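Local coordinates for protein DNA polymerase (Bacillus phage phi29, PDB 2PY5) that replicates the viral genome by protein-primed, processive DNA synthesis with strand displacement and also degrades DNA through a 3'-5' exonuclease activity, at residues A68-I71 against N72-R76; V559-G563 against G564-V568; F526-C530 against A531-D535. The protein carries 2 engineered substitutions. One frame throughout, in Å; residues are numbered along the deposited sequence. Where two conformers were deposited one is given.

Following the chain, contact 1 comes first, then contact 3, then contact 2; all three are in series, with none nesting or crossing. Contact 1 joins successive turns of helix 63-76 in the exonuclease region and closes nothing longer than a helical turn. Contact 3 is the reverse turn leading strand 523-530 toward helix 535-538 in the polymerization region. Contact 2 closes the hairpin of strands 551-561 and 564-573. The hairpin tip leans on the helix of contact 1, where Phe69 CD2 lies 3.3 Å from Gly563 O. Strand 564-573 runs on so that its Phe572 touches Cys530 and Met533 of contact 3, tying the two regions together.

Contact 1 of 3, residues A68-I71 against N72-R76; sequences AFII and NWLER
The last turns of helix 63-76, in the exonuclease region, join Ile70 to Leu74 and Ile71 to Glu75 along one helical surface. Ile70 and Leu74 lie alongside each other and point the same way, CG2 of Ile70 reaching CD1 of Leu74 at 3.9 Å. Leu74 N donates to Ile70 O over 2.9 Å. The neighbouring pair is arranged alike: Ile71 CG2, set opposite its own backbone N by chi1 of -64°, runs beside Glu75 CG at 4.2 Å. Glu75 N is hydrogen-bonded to Ile71 O at 3.0 Å. This i to i+4 ladder also includes Asn72 N to Ala68 O and Trp73 N to Phe69 O.

The helix packs by one face on the exonuclease sheet, Ile70, Ile71 and Leu74 resting on strand 100-110, while Trp73 turns toward helix 44-54. With CG anti to the backbone N (chi1 -175°), the indole leads away from the preceding turn, and its NE1 is hydrogen-bonded to Asp45. Bending at chi2, Glu75 carries OE2 to a hydrogen bond with Tyr90 OH; Ile71 and Leu74 touch the Tyr90 side chain as well.

Near the C-terminal end, Arg76 folds back to donate from NH1 to Asn72 O at 3.1 Å. That oxygen lies in the guanidinium plane, but NH1 stands 38° out of the carbonyl plane. The other terminal nitrogen, NH2, bonds to Gly410 O, so two backbone oxygens hold the guanidinium. Two turns earlier, Phe69 meets the ring of Phe65 and takes part in interaction with the primer terminal protein.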
loop_
_atom_site.group_PDB
_atom_site.type_symbol
_atom_site.label_atom_id
_atom_site.label_comp_id
_atom_site.label_asym_id
_atom_site.label_seq_id
_atom_site.Cartn_x
_atom_site.Cartn_y
_atom_site.Cartn_z
ATOM N N ALA F 68 8.221 14.828 -12.095
ATOM C CA ALA F 68 9.618 15.044 -12.501
ATOM C C ALA F 68 9.708 15.986 -13.694
ATOM O O ALA F 68 10.571 16.870 -13.728
ATOM C CB ALA F 68 10.288 13.728 -12.819
ATOM N N PHE F 69 8.794 15.813 -14.641
ATOM C CA PHE F 69 8.753 16.645 -15.832
ATOM C C PHE F 69 8.363 18.079 -15.497
ATOM O O PHE F 69 8.947 19.035 -16.025
ATOM C CB PHE F 69 7.845 16.032 -16.907
ATOM C CG PHE F 69 8.378 14.751 -17.465
ATOM C CD1 PHE F 69 8.197 13.537 -16.790
ATOM C CD2 PHE F 69 9.105 14.739 -18.646
ATOM C CE1 PHE F 69 8.739 12.355 -17.306
ATOM C CE2 PHE F 69 9.600 13.566 -19.140
ATOM C CZ PHE F 69 9.407 12.381 -18.481
ATOM N N ILE F 70 7.390 18.229 -14.590
ATOM C CA ILE F 70 6.917 19.530 -14.158
ATOM C C ILE F 70 8.007 20.304 -13.443
ATOM O O ILE F 70 8.230 21.476 -13.727
ATOM C CB ILE F 70 5.667 19.354 -13.255
ATOM C CG1 ILE F 70 4.481 18.868 -14.079
ATOM C CG2 ILE F 70 5.308 20.635 -12.507
ATOM C CD1 ILE F 70 3.360 18.326 -13.261
ATOM N N ILE F 71 8.706 19.649 -12.516
ATOM C CA ILE F 71 9.774 20.317 -11.761
ATOM C C ILE F 71 10.965 20.671 -12.669
ATOM O O ILE F 71 11.538 21.761 -12.542
ATOM C CB ILE F 71 10.168 19.549 -10.488
ATOM C CG1 ILE F 71 8.977 19.516 -9.525
ATOM C CG2 ILE F 71 11.333 20.249 -9.778
ATOM C CD1 ILE F 71 9.245 18.727 -8.255
ATOM N N ASN F 72 11.337 19.757 -13.568
ATOM C CA ASN F 72 12.350 20.080 -14.571
ATOM C C ASN F 72 11.980 21.357 -15.338
ATOM O O ASN F 72 12.826 22.191 -15.613
ATOM C CB ASN F 72 12.548 18.916 -15.551
ATOM C CG ASN F 72 13.591 17.919 -15.074
ATOM O OD1 ASN F 72 13.266 16.940 -14.360
ATOM N ND2 ASN F 72 14.827 18.159 -15.419
ATOM N N TRP F 73 10.706 21.517 -15.681
ATOM C CA TRP F 73 10.276 22.721 -16.401
ATOM C C TRP F 73 10.360 23.953 -15.500
ATOM O O TRP F 73 10.907 24.977 -15.891
ATOM C CB TRP F 73 8.853 22.558 -16.936
ATOM C CG TRP F 73 8.378 23.701 -17.798
ATOM C CD1 TRP F 73 8.436 23.772 -19.163
ATOM C CD2 TRP F 73 7.785 24.939 -17.362
ATOM N NE1 TRP F 73 7.930 24.957 -19.599
ATOM C CE2 TRP F 73 7.518 25.700 -18.524
ATOM C CE3 TRP F 73 7.453 25.475 -16.116
ATOM C CZ2 TRP F 73 6.939 26.966 -18.472
ATOM C CZ3 TRP F 73 6.869 26.719 -16.059
ATOM C CH2 TRP F 73 6.634 27.468 -17.236
ATOM N N LEU F 74 9.832 23.832 -14.277
ATOM C CA LEU F 74 9.801 24.952 -13.360
ATOM C C LEU F 74 11.200 25.522 -13.176
ATOM O O LEU F 74 11.394 26.714 -13.273
ATOM C CB LEU F 74 9.184 24.545 -12.008
ATOM C CG LEU F 74 7.684 24.285 -12.037
ATOM C CD1 LEU F 74 7.270 23.530 -10.783
ATOM C CD2 LEU F 74 6.894 25.589 -12.137
ATOM N N GLU F 75 12.170 24.632 -12.943
ATOM C CA GLU F 75 13.560 25.021 -12.684
ATOM C C GLU F 75 14.223 25.719 -13.863
ATOM O O GLU F 75 15.178 26.466 -13.664
ATOM C CB GLU F 75 14.370 23.788 -12.279
ATOM C CG GLU F 75 13.998 23.259 -10.883
ATOM C CD GLU F 75 14.602 24.085 -9.768
ATOM O OE1 GLU F 75 15.691 24.675 -9.979
ATOM O OE2 GLU F 75 14.015 24.129 -8.660
ATOM N N ARG F 76 13.734 25.471 -15.081
ATOM C CA ARG F 76 14.286 26.109 -16.279
ATOM C C ARG F 76 13.501 27.331 -16.745
ATOM O O ARG F 76 13.886 27.996 -17.711
ATOM C CB ARG F 76 14.360 25.087 -17.407
ATOM C CG ARG F 76 15.399 23.996 -17.180
ATOM C CD ARG F 76 15.265 22.953 -18.237
ATOM N NE ARG F 76 16.355 21.974 -18.209
ATOM C CZ ARG F 76 16.395 20.940 -17.368
ATOM N NH1 ARG F 76 15.438 20.736 -16.485
ATOM N NH2 ARG F 76 17.411 20.097 -17.417
#

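Contact 2 of 3, residues V559-G563 against G564-V568; sequences VQVPG and GVVLV. With nucleotides of chain A; nucleotides of chain B.
Val561 sets its CG2 methyl against CG2 of Val566, 3.9 Å away across the hairpin, the two branches meeting at a slant. A chi1 of -59° puts this methyl in the crowded position between backbone N and carbonyl carbon, and it also rests 3.4 Å from Gly564 O. Farther from the turn, Val559 CG2 meets Val568 CG2 at 3.9 Å on the same face, where Val19 and Cys22 touch the valine row. The other face belongs to Gln560 and Val565. The glutamine bends at chi2 and lies over the valine, CD being 3.5 Å from Val565 CG2; beyond it is DT5 of chain B. Val565 rests on Phe65 and Ala68 of helix 63-76.

The backbone forms a β-hairpin with a two-residue loop, Pro562 and Gly563 taking the corners of a type II turn from Val561 to Gly564. Gly563 takes the positive phi of the third turn position. Val561 and Gly564 make a hydrogen-bonded pair in which Val561 N to Gly564 O is short, 2.9 Å, and nearly linear. The return bond, Gly564 N to Val561 O, is 3.1 Å, with the donor above the carbonyl plane. Two bonds join Val559 and Val566, and between these pairs Gln560 and Val565 form a non-hydrogen-bonded pair.

The Leu567 side chain extends from the strand to the DNA. Its CD1 is inserted between consecutive thymine bases, 3.7 Å from N1 of DT7 of chain A and equally near C2 of DT6 of chain A, in keeping with the role of residues 563-575 in DNA binding and terminal-protein interaction.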
loop_
_atom_site.group_PDB
_atom_site.type_symbol
_atom_site.label_atom_id
_atom_site.label_comp_id
_atom_site.label_asym_id
_atom_site.label_seq_id
_atom_site.Cartn_x
_atom_site.Cartn_y
_atom_site.Cartn_z
ATOM N N VAL F 559 14.814 6.358 -13.859
ATOM C CA VAL F 559 16.081 7.051 -13.764
ATOM C C VAL F 559 15.818 8.539 -14.005
ATOM O O VAL F 559 15.178 8.898 -14.996
ATOM C CB VAL F 559 17.079 6.523 -14.830
ATOM C CG1 VAL F 559 18.406 7.269 -14.754
ATOM C CG2 VAL F 559 17.263 5.015 -14.666
ATOM N N GLN F 560 16.306 9.404 -13.111
ATOM C CA GLN F 560 16.259 10.845 -13.356
ATOM C C GLN F 560 17.331 11.218 -14.375
ATOM O O GLN F 560 18.525 10.929 -14.189
ATOM C CB GLN F 560 16.498 11.683 -12.100
ATOM C CG GLN F 560 15.530 11.424 -10.934
ATOM C CD GLN F 560 14.109 11.978 -11.117
ATOM O OE1 GLN F 560 13.196 11.610 -10.360
ATOM N NE2 GLN F 560 13.908 12.817 -12.087
ATOM N N VAL F 561 16.880 11.866 -15.440
ATOM C CA VAL F 561 17.720 12.393 -16.497
ATOM C C VAL F 561 17.333 13.864 -16.766
ATOM O O VAL F 561 16.322 14.345 -16.242
ATOM C CB VAL F 561 17.541 11.543 -17.786
ATOM C CG1 VAL F 561 17.912 10.094 -17.521
ATOM C CG2 VAL F 561 16.079 11.636 -18.286
ATOM N N PRO F 562 18.127 14.599 -17.566
ATOM C CA PRO F 562 17.705 15.947 -17.918
ATOM C C PRO F 562 16.305 15.923 -18.567
ATOM O O PRO F 562 16.071 15.190 -19.529
ATOM C CB PRO F 562 18.804 16.421 -18.887
ATOM C CG PRO F 562 19.977 15.593 -18.510
ATOM C CD PRO F 562 19.439 14.267 -18.150
ATOM N N GLY F 563 15.388 16.678 -17.993
ATOM C CA GLY F 563 14.024 16.766 -18.498
ATOM C C GLY F 563 12.980 15.992 -17.732
ATOM O O GLY F 563 11.820 16.373 -17.704
ATOM N N GLY F 564 13.361 14.887 -17.102
ATOM C CA GLY F 564 12.409 14.103 -16.368
ATOM C C GLY F 564 12.911 12.733 -15.992
ATOM O O GLY F 564 14.082 12.558 -15.674
ATOM N N VAL F 565 12.031 11.755 -16.092
ATOM C CA VAL F 565 12.317 10.373 -15.719
ATOM C C VAL F 565 12.155 9.493 -16.955
ATOM O O VAL F 565 11.145 9.592 -17.647
ATOM C CB VAL F 565 11.378 9.842 -14.599
ATOM C CG1 VAL F 565 11.452 8.303 -14.481
ATOM C CG2 VAL F 565 11.725 10.488 -13.270
ATOM N N VAL F 566 13.143 8.633 -17.199
ATOM C CA VAL F 566 13.005 7.538 -18.159
ATOM C C VAL F 566 12.886 6.229 -17.399
ATOM O O VAL F 566 13.636 5.981 -16.458
ATOM C CB VAL F 566 14.207 7.467 -19.118
ATOM C CG1 VAL F 566 14.152 6.201 -19.979
ATOM C CG2 VAL F 566 14.239 8.701 -19.971
ATOM N N LEU F 567 11.944 5.395 -17.819
ATOM C CA LEU F 567 11.776 4.053 -17.292
ATOM C C LEU F 567 12.626 3.144 -18.160
ATOM O O LEU F 567 12.292 2.894 -19.321
ATOM C CB LEU F 567 10.309 3.648 -17.340
ATOM C CG LEU F 567 9.411 4.510 -16.437
ATOM C CD1 LEU F 567 7.943 4.172 -16.622
ATOM C CD2 LEU F 567 9.834 4.300 -14.994
ATOM N N VAL F 568 13.775 2.743 -17.627
ATOM C CA VAL F 568 14.732 1.913 -18.356
ATOM C C VAL F 568 14.452 0.465 -18.025
ATOM O O VAL F 568 14.291 0.123 -16.855
ATOM C CB VAL F 568 16.172 2.256 -17.930
ATOM C CG1 VAL F 568 17.187 1.354 -18.627
ATOM C CG2 VAL F 568 16.479 3.708 -18.222
ATOM P P DT A 7 1.464 5.841 -18.464
ATOM O OP1 DT A 7 0.377 6.611 -19.088
ATOM O OP2 DT A 7 1.406 4.366 -18.440
ATOM O "O5'" DT A 7 2.865 6.190 -19.150
ATOM C "C5'" DT A 7 3.331 7.528 -19.240
ATOM C "C4'" DT A 7 4.664 7.511 -19.966
ATOM O "O4'" DT A 7 5.592 6.682 -19.239
ATOM C "C3'" DT A 7 4.653 6.920 -21.377
ATOM O "O3'" DT A 7 4.284 7.879 -22.377
ATOM C "C2'" DT A 7 6.115 6.526 -21.530
ATOM C "C1'" DT A 7 6.497 6.062 -20.135
ATOM N N1 DT A 7 6.442 4.568 -19.943
ATOM C C2 DT A 7 7.551 3.845 -20.305
ATOM O O2 DT A 7 8.555 4.350 -20.774
ATOM N N3 DT A 7 7.454 2.497 -20.100
ATOM C C4 DT A 7 6.377 1.812 -19.573
ATOM O O4 DT A 7 6.400 0.584 -19.433
ATOM C C5 DT A 7 5.243 2.625 -19.212
ATOM C C7 DT A 7 4.021 1.984 -18.627
ATOM C C6 DT A 7 5.318 3.953 -19.406
ATOM P P DT B 5 17.057 8.578 -1.476
ATOM O OP1 DT B 5 17.858 7.566 -0.738
ATOM O OP2 DT B 5 16.916 9.953 -0.943
ATOM O "O5'" DT B 5 17.674 8.748 -2.944
ATOM C "C5'" DT B 5 18.005 7.611 -3.723
ATOM C "C4'" DT B 5 18.018 7.968 -5.197
ATOM O "O4'" DT B 5 16.670 8.207 -5.671
ATOM C "C3'" DT B 5 18.789 9.228 -5.564
ATOM O "O3'" DT B 5 19.409 9.030 -6.825
ATOM C "C2'" DT B 5 17.718 10.314 -5.627
ATOM C "C1'" DT B 5 16.562 9.519 -6.207
ATOM N N1 DT B 5 15.196 9.972 -5.821
ATOM C C2 DT B 5 14.236 10.145 -6.798
ATOM O O2 DT B 5 14.397 9.960 -8.012
ATOM N N3 DT B 5 13.019 10.534 -6.285
ATOM C C4 DT B 5 12.685 10.767 -4.963
ATOM O O4 DT B 5 11.546 11.097 -4.647
ATOM C C5 DT B 5 13.731 10.555 -4.003
ATOM C C7 DT B 5 13.494 10.771 -2.544
ATOM C C6 DT B 5 14.930 10.169 -4.470
ATOM P P DT A 6 -0.351 3.221 -13.644
ATOM O OP1 DT A 6 -1.644 3.856 -13.873
ATOM O OP2 DT A 6 -0.031 1.913 -14.226
ATOM O "O5'" DT A 6 0.805 4.175 -14.228
ATOM C "C5'" DT A 6 0.696 5.585 -14.120
ATOM C "C4'" DT A 6 1.999 6.173 -14.610
ATOM O "O4'" DT A 6 3.095 5.751 -13.782
ATOM C "C3'" DT A 6 2.375 5.711 -16.013
ATOM O "O3'" DT A 6 1.708 6.481 -17.011
ATOM C "C2'" DT A 6 3.887 5.890 -16.010
ATOM C "C1'" DT A 6 4.284 5.713 -14.549
ATOM N N1 DT A 6 4.947 4.411 -14.244
ATOM C C2 DT A 6 6.066 4.427 -13.451
ATOM O O2 DT A 6 6.549 5.439 -12.983
ATOM N N3 DT A 6 6.612 3.187 -13.228
ATOM C C4 DT A 6 6.145 1.969 -13.694
ATOM O O4 DT A 6 6.714 0.916 -13.419
ATOM C C5 DT A 6 4.948 2.026 -14.495
ATOM C C7 DT A 6 4.350 0.779 -15.053
ATOM C C6 DT A 6 4.408 3.237 -14.733
#

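Contact 3 of 3, residues F526-C530 against A531-D535; sequences FSVKC and AGMTD. With nucleotides of chain B.
Strand 523-530 ends at Cys530, and the chain turns at once through Ala531 and Gly532 to Met533 in a type II β-turn. Met533 N donates to Cys530 O at 3.0 Å, the donor standing 41° out of the carbonyl plane. Gly532, with phi of 85°, takes the left-handed corner. One water donates to both Met533 O, at 2.7 Å, and Cys530 O, so the latter carbonyl accepts from the turn and from solvent.

At the end of the turn, the Met533 side chain leans back toward the strand. It extends through chi2 and bends at chi3, -82°, bringing CE to 3.7 Å from Cys530 CB. SD approaches Val528 CG1 more loosely, at 4.2 Å. Phe572 of strand 564-573 touches both Met533 and Cys530. Lys529, which stabilizes the primer terminus, touches Tyr500. Past the turn, Thr534 takes the N-cap position of helix 535-538, its OG1 forming a weak hydrogen bond with Ile537 N.

On the outside of the bend, the Ala531 methyl sits over the face of the guanine of DG1 of chain B, with CB 3.5 Å from C5. Gly532 CA follows at 3.6 Å from N2 of the same base. Ala531 and Gly532 thus meet the base by van der Waals packing on its face, with no hydrogen bond to it from either residue, consistent with a contact that rests on shape more than on polar groups.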
loop_
_atom_site.group_PDB
_atom_site.type_symbol
_atom_site.label_atom_id
_atom_site.label_comp_id
_atom_site.label_asym_id
_atom_site.label_seq_id
_atom_site.Cartn_x
_atom_site.Cartn_y
_atom_site.Cartn_z
ATOM N N PHE F 526 -3.852 -21.065 -14.361
ATOM C CA PHE F 526 -2.433 -20.955 -14.021
ATOM C C PHE F 526 -2.173 -19.590 -13.413
ATOM O O PHE F 526 -2.315 -18.574 -14.099
ATOM C CB PHE F 526 -1.561 -21.182 -15.264
ATOM C CG PHE F 526 -0.095 -20.980 -15.013
ATOM C CD1 PHE F 526 0.582 -21.787 -14.115
ATOM C CD2 PHE F 526 0.614 -19.988 -15.679
ATOM C CE1 PHE F 526 1.942 -21.607 -13.878
ATOM C CE2 PHE F 526 1.966 -19.807 -15.441
ATOM C CZ PHE F 526 2.624 -20.615 -14.541
ATOM N N SER F 527 -1.789 -19.575 -12.137
ATOM C CA SER F 527 -1.615 -18.355 -11.359
ATOM C C SER F 527 -0.153 -18.133 -10.967
ATOM O O SER F 527 0.497 -19.020 -10.427
ATOM C CB SER F 527 -2.488 -18.414 -10.098
ATOM O OG SER F 527 -2.326 -17.265 -9.282
ATOM N N VAL F 528 0.336 -16.917 -11.206
ATOM C CA VAL F 528 1.712 -16.548 -10.908
ATOM C C VAL F 528 1.768 -15.384 -9.903
ATOM O O VAL F 528 1.140 -14.340 -10.132
ATOM C CB VAL F 528 2.429 -16.113 -12.189
ATOM C CG1 VAL F 528 3.923 -15.864 -11.904
ATOM C CG2 VAL F 528 2.258 -17.154 -13.300
ATOM N N LYS F 529 2.521 -15.572 -8.817
ATOM C CA LYS F 529 2.764 -14.536 -7.796
ATOM C C LYS F 529 4.261 -14.408 -7.565
ATOM O O LYS F 529 4.951 -15.384 -7.241
ATOM C CB LYS F 529 2.076 -14.902 -6.483
ATOM C CG LYS F 529 0.591 -15.025 -6.601
ATOM C CD LYS F 529 -0.070 -13.678 -6.848
ATOM C CE LYS F 529 -1.525 -13.860 -7.178
ATOM N NZ LYS F 529 -2.250 -14.491 -6.051
ATOM N N CYS F 530 4.791 -13.215 -7.779
ATOM C CA CYS F 530 6.215 -12.956 -7.554
ATOM C C CYS F 530 6.336 -11.470 -7.338
ATOM O O CYS F 530 6.025 -10.687 -8.237
ATOM C CB CYS F 530 7.098 -13.406 -8.730
ATOM S SG CYS F 530 8.941 -13.179 -8.485
ATOM N N ALA F 531 6.746 -11.099 -6.128
ATOM C CA ALA F 531 6.884 -9.696 -5.741
ATOM C C ALA F 531 7.841 -8.997 -6.684
ATOM O O ALA F 531 8.934 -9.497 -6.956
ATOM C CB ALA F 531 7.379 -9.592 -4.305
ATOM N N GLY F 532 7.410 -7.856 -7.210
ATOM C CA GLY F 532 8.240 -7.059 -8.098
ATOM C C GLY F 532 8.171 -7.488 -9.547
ATOM O O GLY F 532 8.642 -6.765 -10.423
ATOM N N MET F 533 7.595 -8.660 -9.815
ATOM C CA MET F 533 7.466 -9.138 -11.184
ATOM C C MET F 533 6.326 -8.376 -11.843
ATOM O O MET F 533 5.229 -8.296 -11.291
ATOM C CB MET F 533 7.199 -10.650 -11.202
ATOM C CG MET F 533 7.305 -11.276 -12.556
ATOM S SD MET F 533 7.011 -13.052 -12.540
ATOM C CE MET F 533 8.615 -13.689 -12.047
ATOM N N THR F 534 6.592 -7.790 -13.005
ATOM C CA THR F 534 5.558 -7.061 -13.741
ATOM C C THR F 534 4.664 -8.060 -14.456
ATOM O O THR F 534 5.011 -9.231 -14.565
ATOM C CB THR F 534 6.149 -6.133 -14.800
ATOM O OG1 THR F 534 6.746 -6.926 -15.832
ATOM C CG2 THR F 534 7.197 -5.197 -14.187
ATOM N N ASP F 535 3.524 -7.595 -14.960
ATOM C CA ASP F 535 2.599 -8.465 -15.692
ATOM C C ASP F 535 3.207 -9.008 -16.986
ATOM O O ASP F 535 2.981 -10.161 -17.335
ATOM C CB ASP F 535 1.275 -7.745 -15.999
ATOM C CG ASP F 535 0.429 -7.518 -14.760
ATOM O OD1 ASP F 535 0.491 -8.340 -13.817
ATOM O OD2 ASP F 535 -0.314 -6.512 -14.732
ATOM O "O5'" DG B 1 12.474 -12.628 -3.634
ATOM C "C5'" DG B 1 13.056 -11.825 -4.672
ATOM C "C4'" DG B 1 13.180 -10.373 -4.250
ATOM O "O4'" DG B 1 11.879 -9.863 -3.879
ATOM C "C3'" DG B 1 14.070 -10.131 -3.028
ATOM O "O3'" DG B 1 15.384 -9.614 -3.377
ATOM C "C2'" DG B 1 13.243 -9.206 -2.125
ATOM C "C1'" DG B 1 12.091 -8.764 -3.026
ATOM N N9 DG B 1 10.815 -8.441 -2.385
ATOM C C8 DG B 1 10.267 -8.977 -1.240
ATOM N N7 DG B 1 9.102 -8.477 -0.937
ATOM C C5 DG B 1 8.857 -7.552 -1.944
ATOM C C6 DG B 1 7.749 -6.694 -2.152
ATOM O O6 DG B 1 6.726 -6.579 -1.461
ATOM N N1 DG B 1 7.904 -5.915 -3.299
ATOM C C2 DG B 1 8.989 -5.952 -4.145
ATOM N N2 DG B 1 8.957 -5.125 -5.202
ATOM N N3 DG B 1 10.034 -6.753 -3.959
ATOM C C4 DG B 1 9.901 -7.521 -2.845
HETATM O O HOH W 1 3.772 -8.490 -9.075
#